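Local coordinates for MS5a (Brassica napus, PDB 6L77), which is of unknown function in the cell but is linked to meiosis and, through its cystatin-like folds, appears to enhance papain in a non-canonical way, at residues R76-Y86 against H217-S225; L161-E172 against R184-Q194. All coordinates share one frame; numbering follows the deposited sequence.

Interaction 1: R76-Y86 against H217-S225; sequences RSLGQIDFTCY and HCVCLLGES
One face of the Phe83 ring is covered by Leu221, whose CB sits 4.2 Å from the ring centroid in a CH-pi contact, while Leu221 CD1 comes up beside the far end of the ring, 3.5 Å from Phe83 CZ. The ring reaches its neighbour because Phe83 CG lies between its own backbone N and carbonyl carbon (chi1 65°), with Tyr17 meeting the ring from outside the pair. Thr84 CG2 rests over one face of the Tyr86 ring, near its rim, and Cys218 SG approaches that ring obliquely, 3.7 Å from Tyr86 CD1. The Arg76 guanidinium has Thr84 at its edge: NH1 and NH2 both donate, close to the guanidinium plane, to Thr84 OG1, which also bonds Phe102 O. Arg76 NE forms a salt bridge of 2.8 Å with Asp82 OD1, meeting it from above the carboxylate plane. Across the contact, Cys220 SG lies obliquely to the guanidinium, 3.5 Å from Arg76 NH2.

The antiparallel ladder runs from Asp82–Leu222 to Cys85–Val219, with two bonds at each of the hydrogen-bonded pairs Phe83–Leu221 and Cys85–Val219. Before it, Gly223 N bonds Ile81 O at 2.9 Å. Gln80, extended beyond CG, runs alongside Glu224 and its NE2 donates to Gly223 O at 2.9 Å, so Gly223 is held at N by a backbone carbonyl and at O by a side-chain amide. Ile81 CG2 packs on Leu221 CB, 3.6 Å away, and Ile81 also leans on helix 138-150.

Phe83, Cys85, Val219 and Leu221 thus make an apolar face, whereas Arg76, Asp82 and Thr84 form a polar network on the other; pairing with Asp82 probably tempers the charge of Arg76 where it meets buried Thr84 and Cys220.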
loop_
_atom_site.group_PDB
_atom_site.type_symbol
_atom_site.label_atom_id
_atom_site.label_comp_id
_atom_site.label_asym_id
_atom_site.label_seq_id
_atom_site.Cartn_x
_atom_site.Cartn_y
_atom_site.Cartn_z
ATOM N N ARG A 76 9.504 8.455 5.595
ATOM C CA ARG A 76 10.958 8.507 5.617
ATOM C C ARG A 76 11.579 8.751 4.252
ATOM O O ARG A 76 12.803 8.881 4.169
ATOM C CB ARG A 76 11.538 7.216 6.212
ATOM C CG ARG A 76 11.225 7.019 7.683
ATOM C CD ARG A 76 11.638 5.626 8.154
ATOM N NE ARG A 76 10.791 4.568 7.593
ATOM C CZ ARG A 76 9.623 4.203 8.109
ATOM N NH1 ARG A 76 9.157 4.816 9.191
ATOM N NH2 ARG A 76 8.918 3.231 7.546
ATOM N N SER A 77 10.792 8.793 3.179
ATOM C CA SER A 77 11.351 9.110 1.873
ATOM C C SER A 77 10.298 9.820 1.037
ATOM O O SER A 77 9.096 9.629 1.234
ATOM C CB SER A 77 11.851 7.858 1.133
ATOM O OG SER A 77 12.329 8.201 -0.154
ATOM N N LEU A 78 10.774 10.659 0.114
ATOM C CA LEU A 78 9.931 11.301 -0.887
ATOM C C LEU A 78 10.062 10.666 -2.266
ATOM O O LEU A 78 9.294 11.022 -3.161
ATOM C CB LEU A 78 10.274 12.797 -1.017
ATOM C CG LEU A 78 9.855 13.824 0.034
ATOM C CD1 LEU A 78 8.706 13.354 0.923
ATOM C CD2 LEU A 78 11.058 14.238 0.854
ATOM N N GLY A 79 11.011 9.753 -2.461
ATOM C CA GLY A 79 11.313 9.254 -3.792
ATOM C C GLY A 79 11.045 7.779 -3.987
ATOM O O GLY A 79 11.307 7.225 -5.056
ATOM N N GLN A 80 10.535 7.131 -2.947
ATOM C CA GLN A 80 10.164 5.726 -2.989
ATOM C C GLN A 80 9.281 5.482 -1.781
ATOM O O GLN A 80 9.244 6.295 -0.853
ATOM C CB GLN A 80 11.392 4.808 -2.949
ATOM C CG GLN A 80 11.989 4.707 -1.562
ATOM C CD GLN A 80 13.270 3.916 -1.520
ATOM O OE1 GLN A 80 14.357 4.476 -1.640
ATOM N NE2 GLN A 80 13.153 2.607 -1.337
ATOM N N ILE A 81 8.569 4.352 -1.796
ATOM C CA ILE A 81 7.744 4.001 -0.642
ATOM C C ILE A 81 8.639 3.734 0.565
ATOM O O ILE A 81 9.534 2.886 0.512
ATOM C CB ILE A 81 6.865 2.789 -0.949
ATOM C CG1 ILE A 81 5.807 3.146 -1.989
ATOM C CG2 ILE A 81 6.199 2.310 0.328
ATOM C CD1 ILE A 81 4.845 2.000 -2.276
ATOM N N ASP A 82 8.402 4.459 1.662
ATOM C CA ASP A 82 9.129 4.206 2.912
ATOM C C ASP A 82 8.364 4.934 4.028
ATOM O O ASP A 82 8.631 6.103 4.300
ATOM C CB ASP A 82 10.570 4.677 2.813
ATOM C CG ASP A 82 11.404 4.256 4.001
ATOM O OD1 ASP A 82 10.846 3.654 4.948
ATOM O OD2 ASP A 82 12.625 4.521 3.982
ATOM N N PHE A 83 7.408 4.239 4.651
ATOM C CA PHE A 83 6.608 4.898 5.682
ATOM C C PHE A 83 5.972 3.859 6.594
ATOM O O PHE A 83 5.893 2.681 6.252
ATOM C CB PHE A 83 5.528 5.793 5.063
ATOM C CG PHE A 83 4.478 5.039 4.266
ATOM C CD1 PHE A 83 3.399 4.439 4.895
ATOM C CD2 PHE A 83 4.568 4.962 2.886
ATOM C CE1 PHE A 83 2.439 3.763 4.158
ATOM C CE2 PHE A 83 3.613 4.289 2.146
ATOM C CZ PHE A 83 2.554 3.689 2.783
ATOM N N THR A 84 5.490 4.322 7.749
ATOM C CA THR A 84 4.815 3.471 8.723
ATOM C C THR A 84 3.492 4.106 9.125
ATOM O O THR A 84 3.457 5.289 9.492
ATOM C CB THR A 84 5.681 3.266 9.979
ATOM O OG1 THR A 84 6.926 2.659 9.613
ATOM C CG2 THR A 84 4.956 2.365 10.999
ATOM N N CYS A 85 2.412 3.319 9.072
ATOM C CA CYS A 85 1.104 3.735 9.587
ATOM C C CYS A 85 0.947 3.201 11.008
ATOM O O CYS A 85 0.892 1.984 11.219
ATOM C CB CYS A 85 -0.030 3.241 8.687
ATOM S SG CYS A 85 -1.687 3.669 9.308
ATOM N N TYR A 86 0.865 4.114 11.980
ATOM C CA TYR A 86 0.847 3.770 13.402
ATOM C C TYR A 86 -0.546 3.764 14.011
ATOM O O TYR A 86 -0.800 3.002 14.946
ATOM C CB TYR A 86 1.702 4.762 14.206
ATOM C CG TYR A 86 3.179 4.630 13.970
ATOM C CD1 TYR A 86 3.924 3.660 14.635
ATOM C CD2 TYR A 86 3.841 5.486 13.093
ATOM C CE1 TYR A 86 5.292 3.536 14.432
ATOM C CE2 TYR A 86 5.210 5.365 12.878
ATOM C CZ TYR A 86 5.929 4.389 13.555
ATOM O OH TYR A 86 7.287 4.271 13.341
ATOM N N HIS A 217 0.295 -4.154 15.490
ATOM C CA HIS A 217 -0.175 -4.239 14.113
ATOM C C HIS A 217 0.100 -2.949 13.347
ATOM O O HIS A 217 -0.608 -2.634 12.391
ATOM C CB HIS A 217 -1.665 -4.591 14.036
ATOM C CG HIS A 217 -2.035 -5.842 14.767
ATOM N ND1 HIS A 217 -1.395 -7.044 14.558
ATOM C CD2 HIS A 217 -2.991 -6.080 15.693
ATOM C CE1 HIS A 217 -1.932 -7.967 15.337
ATOM N NE2 HIS A 217 -2.903 -7.408 16.034
ATOM N N CYS A 218 1.118 -2.192 13.769
ATOM C CA CYS A 218 1.581 -1.075 12.956
ATOM C C CYS A 218 2.105 -1.623 11.634
ATOM O O CYS A 218 2.671 -2.715 11.586
ATOM C CB CYS A 218 2.665 -0.289 13.699
ATOM S SG CYS A 218 2.055 0.468 15.238
ATOM N N VAL A 219 1.890 -0.880 10.556
ATOM C CA VAL A 219 2.159 -1.365 9.204
ATOM C C VAL A 219 3.273 -0.513 8.613
ATOM O O VAL A 219 3.127 0.711 8.507
ATOM C CB VAL A 219 0.909 -1.308 8.316
ATOM C CG1 VAL A 219 1.268 -1.643 6.882
ATOM C CG2 VAL A 219 -0.159 -2.283 8.846
ATOM N N CYS A 220 4.374 -1.156 8.228
ATOM C CA CYS A 220 5.477 -0.498 7.543
ATOM C C CYS A 220 5.510 -0.964 6.092
ATOM O O CYS A 220 5.420 -2.169 5.819
ATOM C CB CYS A 220 6.803 -0.804 8.238
ATOM S SG CYS A 220 8.214 -0.195 7.321
ATOM N N LEU A 221 5.584 -0.012 5.164
ATOM C CA LEU A 221 5.731 -0.306 3.744
ATOM C C LEU A 221 7.084 0.201 3.269
ATOM O O LEU A 221 7.438 1.356 3.517
ATOM C CB LEU A 221 4.615 0.326 2.905
ATOM C CG LEU A 221 3.165 -0.132 3.133
ATOM C CD1 LEU A 221 2.289 0.306 1.965
ATOM C CD2 LEU A 221 3.077 -1.634 3.313
ATOM N N LEU A 222 7.829 -0.660 2.583
ATOM C CA LEU A 222 9.096 -0.291 1.967
ATOM C C LEU A 222 9.065 -0.782 0.531
ATOM O O LEU A 222 8.823 -1.966 0.290
ATOM C CB LEU A 222 10.279 -0.900 2.719
ATOM C CG LEU A 222 11.633 -0.562 2.108
ATOM C CD1 LEU A 222 11.890 0.929 2.220
ATOM C CD2 LEU A 222 12.750 -1.351 2.792
ATOM N N GLY A 223 9.317 0.110 -0.422
ATOM C CA GLY A 223 9.137 -0.240 -1.815
ATOM C C GLY A 223 10.152 0.427 -2.723
ATOM O O GLY A 223 10.758 1.454 -2.389
ATOM N N GLU A 224 10.302 -0.174 -3.902
ATOM C CA GLU A 224 11.143 0.345 -4.970
ATOM C C GLU A 224 10.457 0.085 -6.302
ATOM O O GLU A 224 9.712 -0.887 -6.448
ATOM C CB GLU A 224 12.527 -0.309 -4.961
ATOM C CG GLU A 224 13.379 0.107 -3.776
ATOM C CD GLU A 224 14.757 -0.527 -3.780
ATOM O OE1 GLU A 224 14.966 -1.523 -4.516
ATOM O OE2 GLU A 224 15.631 -0.023 -3.041
ATOM N N SER A 225 10.716 0.959 -7.272
ATOM C CA SER A 225 10.118 0.863 -8.593
ATOM C C SER A 225 11.190 0.756 -9.666
ATOM O O SER A 225 12.318 1.232 -9.495
ATOM C CB SER A 225 9.231 2.075 -8.890
ATOM O OG SER A 225 8.058 2.023 -8.107
#

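Interaction 2: L161-E172 against R184-Q194; sequences LKILDVVVETEE and RNVLVYIRYDQ
Arg184 folds back onto Thr170: with CG between its backbone N and carbonyl carbon (chi1 54°) and the chain bent at chi2 and chi3, one guanidinium face receives Thr170 CB, 3.6 Å from NH1. Arg184 NE and NH1 both grip Asn185 O from within the guanidinium plane, which holds the group flat against the threonine. Arg191, bent at chi2 (76°), similarly lays its guanidinium over Leu164 CD1, 3.6 Å from NH2, and its NH2 forms a salt bridge with Asp193 OD1.

Leu164 N and Asp165 N both donate to Arg191 O, at 2.8 and 3.2 Å respectively, in a classic beta bulge that shifts the antiparallel register by one. Beyond it, two-bond pairs join Val167 with Tyr189 and Glu169 with Leu187. Leu161 CD2 abuts the edge of the Tyr192 ring, 3.7 Å from CE2, and His204 stacks on that ring.

At the other end Asn185 ND2 donates to Glu171 OE2 at 3.1 Å, while Asn185 OD1 bonds Val212 N. Glu172 OE1 makes a weak, long salt bridge to Arg184 NH2. Apolar pairing fills the face of Val166, Val168, Val188 and Ile190, while the other mixes Val167 and Tyr189 with Asp165, Arg191 and Glu169, which is salt-bridged to Arg123. Arg184 lies at one end and Arg191 at the bulge, the charge of each probably moderated by nearby acids.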
loop_
_atom_site.group_PDB
_atom_site.type_symbol
_atom_site.label_atom_id
_atom_site.label_comp_id
_atom_site.label_asym_id
_atom_site.label_seq_id
_atom_site.Cartn_x
_atom_site.Cartn_y
_atom_site.Cartn_z
ATOM N N LEU A 161 -3.391 3.331 -15.100
ATOM C CA LEU A 161 -2.638 2.157 -14.686
ATOM C C LEU A 161 -3.482 0.904 -14.864
ATOM O O LEU A 161 -4.672 0.897 -14.536
ATOM C CB LEU A 161 -2.198 2.285 -13.227
ATOM C CG LEU A 161 -1.427 3.555 -12.886
ATOM C CD1 LEU A 161 -0.965 3.518 -11.430
ATOM C CD2 LEU A 161 -0.242 3.732 -13.846
ATOM N N LYS A 162 -2.855 -0.157 -15.370
ATOM C CA LYS A 162 -3.529 -1.433 -15.592
ATOM C C LYS A 162 -2.643 -2.565 -15.095
ATOM O O LYS A 162 -1.543 -2.763 -15.617
ATOM C CB LYS A 162 -3.851 -1.628 -17.075
ATOM C CG LYS A 162 -4.410 -3.000 -17.399
ATOM C CD LYS A 162 -4.672 -3.150 -18.881
ATOM C CE LYS A 162 -5.241 -4.517 -19.198
ATOM N NZ LYS A 162 -5.315 -4.746 -20.667
ATOM N N ILE A 163 -3.134 -3.330 -14.119
ATOM C CA ILE A 163 -2.350 -4.433 -13.570
ATOM C C ILE A 163 -2.292 -5.586 -14.564
ATOM O O ILE A 163 -3.316 -6.010 -15.114
ATOM C CB ILE A 163 -2.936 -4.899 -12.230
ATOM C CG1 ILE A 163 -2.926 -3.761 -11.210
ATOM C CG2 ILE A 163 -2.153 -6.085 -11.710
ATOM C CD1 ILE A 163 -3.578 -4.119 -9.895
ATOM N N LEU A 164 -1.089 -6.113 -14.791
ATOM C CA LEU A 164 -0.912 -7.254 -15.683
ATOM C C LEU A 164 -0.571 -8.543 -14.961
ATOM O O LEU A 164 -0.971 -9.615 -15.425
ATOM C CB LEU A 164 0.188 -6.973 -16.712
ATOM C CG LEU A 164 -0.029 -5.763 -17.619
ATOM C CD1 LEU A 164 1.157 -5.599 -18.548
ATOM C CD2 LEU A 164 -1.309 -5.924 -18.410
ATOM N N ASP A 165 0.148 -8.470 -13.841
ATOM C CA ASP A 165 0.603 -9.667 -13.149
ATOM C C ASP A 165 0.968 -9.280 -11.726
ATOM O O ASP A 165 1.469 -8.173 -11.489
ATOM C CB ASP A 165 1.807 -10.293 -13.868
ATOM C CG ASP A 165 2.108 -11.701 -13.393
ATOM O OD1 ASP A 165 1.277 -12.276 -12.650
ATOM O OD2 ASP A 165 3.179 -12.230 -13.772
ATOM N N VAL A 166 0.685 -10.173 -10.779
ATOM C CA VAL A 166 0.970 -9.926 -9.367
ATOM C C VAL A 166 1.488 -11.224 -8.765
ATOM O O VAL A 166 0.898 -12.285 -8.980
ATOM C CB VAL A 166 -0.267 -9.435 -8.585
ATOM C CG1 VAL A 166 0.061 -9.268 -7.104
ATOM C CG2 VAL A 166 -0.785 -8.123 -9.146
ATOM N N VAL A 167 2.589 -11.145 -8.028
ATOM C CA VAL A 167 3.111 -12.275 -7.270
ATOM C C VAL A 167 3.307 -11.800 -5.838
ATOM O O VAL A 167 3.831 -10.707 -5.620
ATOM C CB VAL A 167 4.437 -12.796 -7.864
ATOM C CG1 VAL A 167 5.106 -13.804 -6.929
ATOM C CG2 VAL A 167 4.192 -13.407 -9.245
ATOM N N VAL A 168 2.873 -12.601 -4.866
ATOM C CA VAL A 168 3.062 -12.279 -3.455
ATOM C C VAL A 168 3.902 -13.373 -2.813
ATOM O O VAL A 168 3.669 -14.562 -3.057
ATOM C CB VAL A 168 1.720 -12.133 -2.711
ATOM C CG1 VAL A 168 1.974 -11.828 -1.239
ATOM C CG2 VAL A 168 0.872 -11.021 -3.342
ATOM N N GLU A 169 4.868 -12.974 -1.988
ATOM C CA GLU A 169 5.702 -13.913 -1.255
ATOM C C GLU A 169 5.470 -13.728 0.237
ATOM O O GLU A 169 5.457 -12.594 0.742
ATOM C CB GLU A 169 7.192 -13.753 -1.598
ATOM C CG GLU A 169 8.081 -14.717 -0.804
ATOM C CD GLU A 169 9.499 -14.872 -1.353
ATOM O OE1 GLU A 169 9.870 -14.142 -2.295
ATOM O OE2 GLU A 169 10.240 -15.739 -0.835
ATOM N N THR A 170 5.277 -14.844 0.935
ATOM C CA THR A 170 5.099 -14.868 2.378
ATOM C C THR A 170 6.255 -15.616 3.021
ATOM O O THR A 170 7.015 -16.325 2.361
ATOM C CB THR A 170 3.784 -15.548 2.785
ATOM O OG1 THR A 170 3.816 -16.907 2.342
ATOM C CG2 THR A 170 2.583 -14.833 2.165
ATOM N N GLU A 171 6.338 -15.470 4.343
ATOM C CA GLU A 171 7.335 -16.145 5.158
ATOM C C GLU A 171 6.889 -17.532 5.593
ATOM O O GLU A 171 7.726 -18.346 5.989
ATOM C CB GLU A 171 7.644 -15.275 6.391
ATOM C CG GLU A 171 7.611 -13.770 6.056
ATOM C CD GLU A 171 7.851 -12.848 7.253
ATOM O OE1 GLU A 171 7.592 -13.252 8.407
ATOM O OE2 GLU A 171 8.298 -11.703 7.025
ATOM N N GLU A 172 5.591 -17.821 5.498
ATOM C CA GLU A 172 5.013 -19.065 5.971
ATOM C C GLU A 172 4.089 -19.620 4.900
ATOM O O GLU A 172 3.481 -18.867 4.129
ATOM C CB GLU A 172 4.210 -18.864 7.258
ATOM C CG GLU A 172 4.923 -18.100 8.349
ATOM C CD GLU A 172 3.959 -17.600 9.406
ATOM O OE1 GLU A 172 2.734 -17.812 9.245
ATOM O OE2 GLU A 172 4.425 -16.991 10.394
ATOM N N ARG A 184 -0.807 -9.540 7.314
ATOM C CA ARG A 184 0.415 -10.236 7.668
ATOM C C ARG A 184 1.563 -9.753 6.787
ATOM O O ARG A 184 1.355 -9.040 5.801
ATOM C CB ARG A 184 0.233 -11.759 7.514
ATOM C CG ARG A 184 -0.259 -12.184 6.130
ATOM C CD ARG A 184 0.354 -13.530 5.678
ATOM N NE ARG A 184 1.811 -13.446 5.612
ATOM C CZ ARG A 184 2.653 -14.270 6.233
ATOM N NH1 ARG A 184 3.966 -14.076 6.115
ATOM N NH2 ARG A 184 2.186 -15.287 6.958
ATOM N N ASN A 185 2.785 -10.181 7.129
ATOM C CA ASN A 185 3.962 -9.803 6.341
ATOM C C ASN A 185 3.855 -10.362 4.926
ATOM O O ASN A 185 3.609 -11.552 4.742
ATOM C CB ASN A 185 5.233 -10.314 7.007
ATOM C CG ASN A 185 5.538 -9.593 8.305
ATOM O OD1 ASN A 185 4.833 -8.656 8.678
ATOM N ND2 ASN A 185 6.580 -10.032 9.000
ATOM N N VAL A 186 4.020 -9.499 3.921
ATOM C CA VAL A 186 4.009 -9.932 2.526
ATOM C C VAL A 186 5.046 -9.144 1.742
ATOM O O VAL A 186 5.401 -8.014 2.094
ATOM C CB VAL A 186 2.625 -9.772 1.844
ATOM C CG1 VAL A 186 1.581 -10.750 2.421
ATOM C CG2 VAL A 186 2.135 -8.334 1.951
ATOM N N LEU A 187 5.522 -9.754 0.659
ATOM C CA LEU A 187 6.356 -9.099 -0.340
ATOM C C LEU A 187 5.586 -9.157 -1.655
ATOM O O LEU A 187 5.251 -10.248 -2.128
ATOM C CB LEU A 187 7.714 -9.802 -0.437
ATOM C CG LEU A 187 8.849 -9.221 -1.267
ATOM C CD1 LEU A 187 9.248 -7.871 -0.743
ATOM C CD2 LEU A 187 10.045 -10.157 -1.234
ATOM N N VAL A 188 5.272 -7.992 -2.229
ATOM C CA VAL A 188 4.355 -7.903 -3.363
ATOM C C VAL A 188 5.116 -7.425 -4.593
ATOM O O VAL A 188 5.795 -6.393 -4.545
ATOM C CB VAL A 188 3.176 -6.961 -3.062
ATOM C CG1 VAL A 188 2.129 -7.096 -4.152
ATOM C CG2 VAL A 188 2.579 -7.268 -1.694
ATOM N N TYR A 189 4.979 -8.158 -5.698
ATOM C CA TYR A 189 5.543 -7.781 -6.992
ATOM C C TYR A 189 4.386 -7.465 -7.926
ATOM O O TYR A 189 3.522 -8.319 -8.149
ATOM C CB TYR A 189 6.384 -8.912 -7.588
ATOM C CG TYR A 189 7.488 -9.436 -6.694
ATOM C CD1 TYR A 189 7.235 -10.428 -5.750
ATOM C CD2 TYR A 189 8.793 -8.963 -6.816
ATOM C CE1 TYR A 189 8.250 -10.929 -4.950
ATOM C CE2 TYR A 189 9.809 -9.452 -6.014
ATOM C CZ TYR A 189 9.532 -10.439 -5.088
ATOM O OH TYR A 189 10.544 -10.931 -4.302
ATOM N N ILE A 190 4.372 -6.258 -8.482
ATOM C CA ILE A 190 3.261 -5.809 -9.310
ATOM C C ILE A 190 3.805 -5.386 -10.660
ATOM O O ILE A 190 4.609 -4.451 -10.745
ATOM C CB ILE A 190 2.486 -4.656 -8.658
ATOM C CG1 ILE A 190 2.067 -5.059 -7.242
ATOM C CG2 ILE A 190 1.273 -4.291 -9.541
ATOM C CD1 ILE A 190 1.382 -3.956 -6.437
ATOM N N ARG A 191 3.357 -6.062 -11.711
ATOM C CA ARG A 191 3.680 -5.705 -13.083
ATOM C C ARG A 191 2.486 -4.947 -13.654
ATOM O O ARG A 191 1.376 -5.489 -13.696
ATOM C CB ARG A 191 3.992 -6.963 -13.895
ATOM C CG ARG A 191 4.105 -6.752 -15.400
ATOM C CD ARG A 191 5.413 -6.093 -15.822
ATOM N NE ARG A 191 5.433 -5.963 -17.275
ATOM C CZ ARG A 191 4.829 -4.988 -17.949
ATOM N NH1 ARG A 191 4.874 -4.973 -19.271
ATOM N NH2 ARG A 191 4.183 -4.024 -17.304
ATOM N N TYR A 192 2.701 -3.695 -14.072
ATOM C CA TYR A 192 1.573 -2.909 -14.555
ATOM C C TYR A 192 2.001 -1.988 -15.689
ATOM O O TYR A 192 3.169 -1.598 -15.789
ATOM C CB TYR A 192 0.922 -2.108 -13.418
ATOM C CG TYR A 192 1.774 -1.004 -12.803
ATOM C CD1 TYR A 192 2.724 -1.288 -11.822
ATOM C CD2 TYR A 192 1.600 0.325 -13.179
ATOM C CE1 TYR A 192 3.488 -0.269 -11.237
ATOM C CE2 TYR A 192 2.358 1.342 -12.609
ATOM C CZ TYR A 192 3.297 1.040 -11.632
ATOM O OH TYR A 192 4.057 2.056 -11.067
ATOM N N ASP A 193 1.038 -1.656 -16.550
ATOM C CA ASP A 193 1.251 -0.732 -17.657
ATOM C C ASP A 193 0.600 0.610 -17.352
ATOM O O ASP A 193 -0.467 0.671 -16.734
ATOM C CB ASP A 193 0.687 -1.277 -18.972
ATOM C CG ASP A 193 1.605 -2.283 -19.629
ATOM O OD1 ASP A 193 2.755 -2.439 -19.167
ATOM O OD2 ASP A 193 1.170 -2.921 -20.613
ATOM N N GLN A 194 1.262 1.679 -17.776
ATOM C CA GLN A 194 0.739 3.034 -17.699
ATOM C C GLN A 194 0.362 3.470 -19.108
ATOM O O GLN A 194 1.226 3.545 -19.989
ATOM C CB GLN A 194 1.775 3.981 -17.095
ATOM C CG GLN A 194 1.442 5.464 -17.238
ATOM C CD GLN A 194 2.652 6.338 -17.005
ATOM O OE1 GLN A 194 3.748 5.833 -16.747
ATOM N NE2 GLN A 194 2.468 7.655 -17.097
#

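In the fold
From the N terminus the chain passes helix 12-29 and strands 34-45, 49-60 and 65-75 before reaching strand 82-88, the first half of interaction 1. It then runs through helix 138-150 into strand 161-170, turns through helix 176-181, and returns along strand 186-195, closing interaction 2. Strand 201-212 follows, and strand 219-227 finally comes back beside strand 82-88, closing the long loop of interaction 1, in which interaction 2 is nested. The contact centres lie about 16 Å apart within one antiparallel sheet. Interaction 1 joins the N-terminal four strands to the C-terminal five, consistent with two cystatin-like units side by side; interaction 2 lies within the latter group.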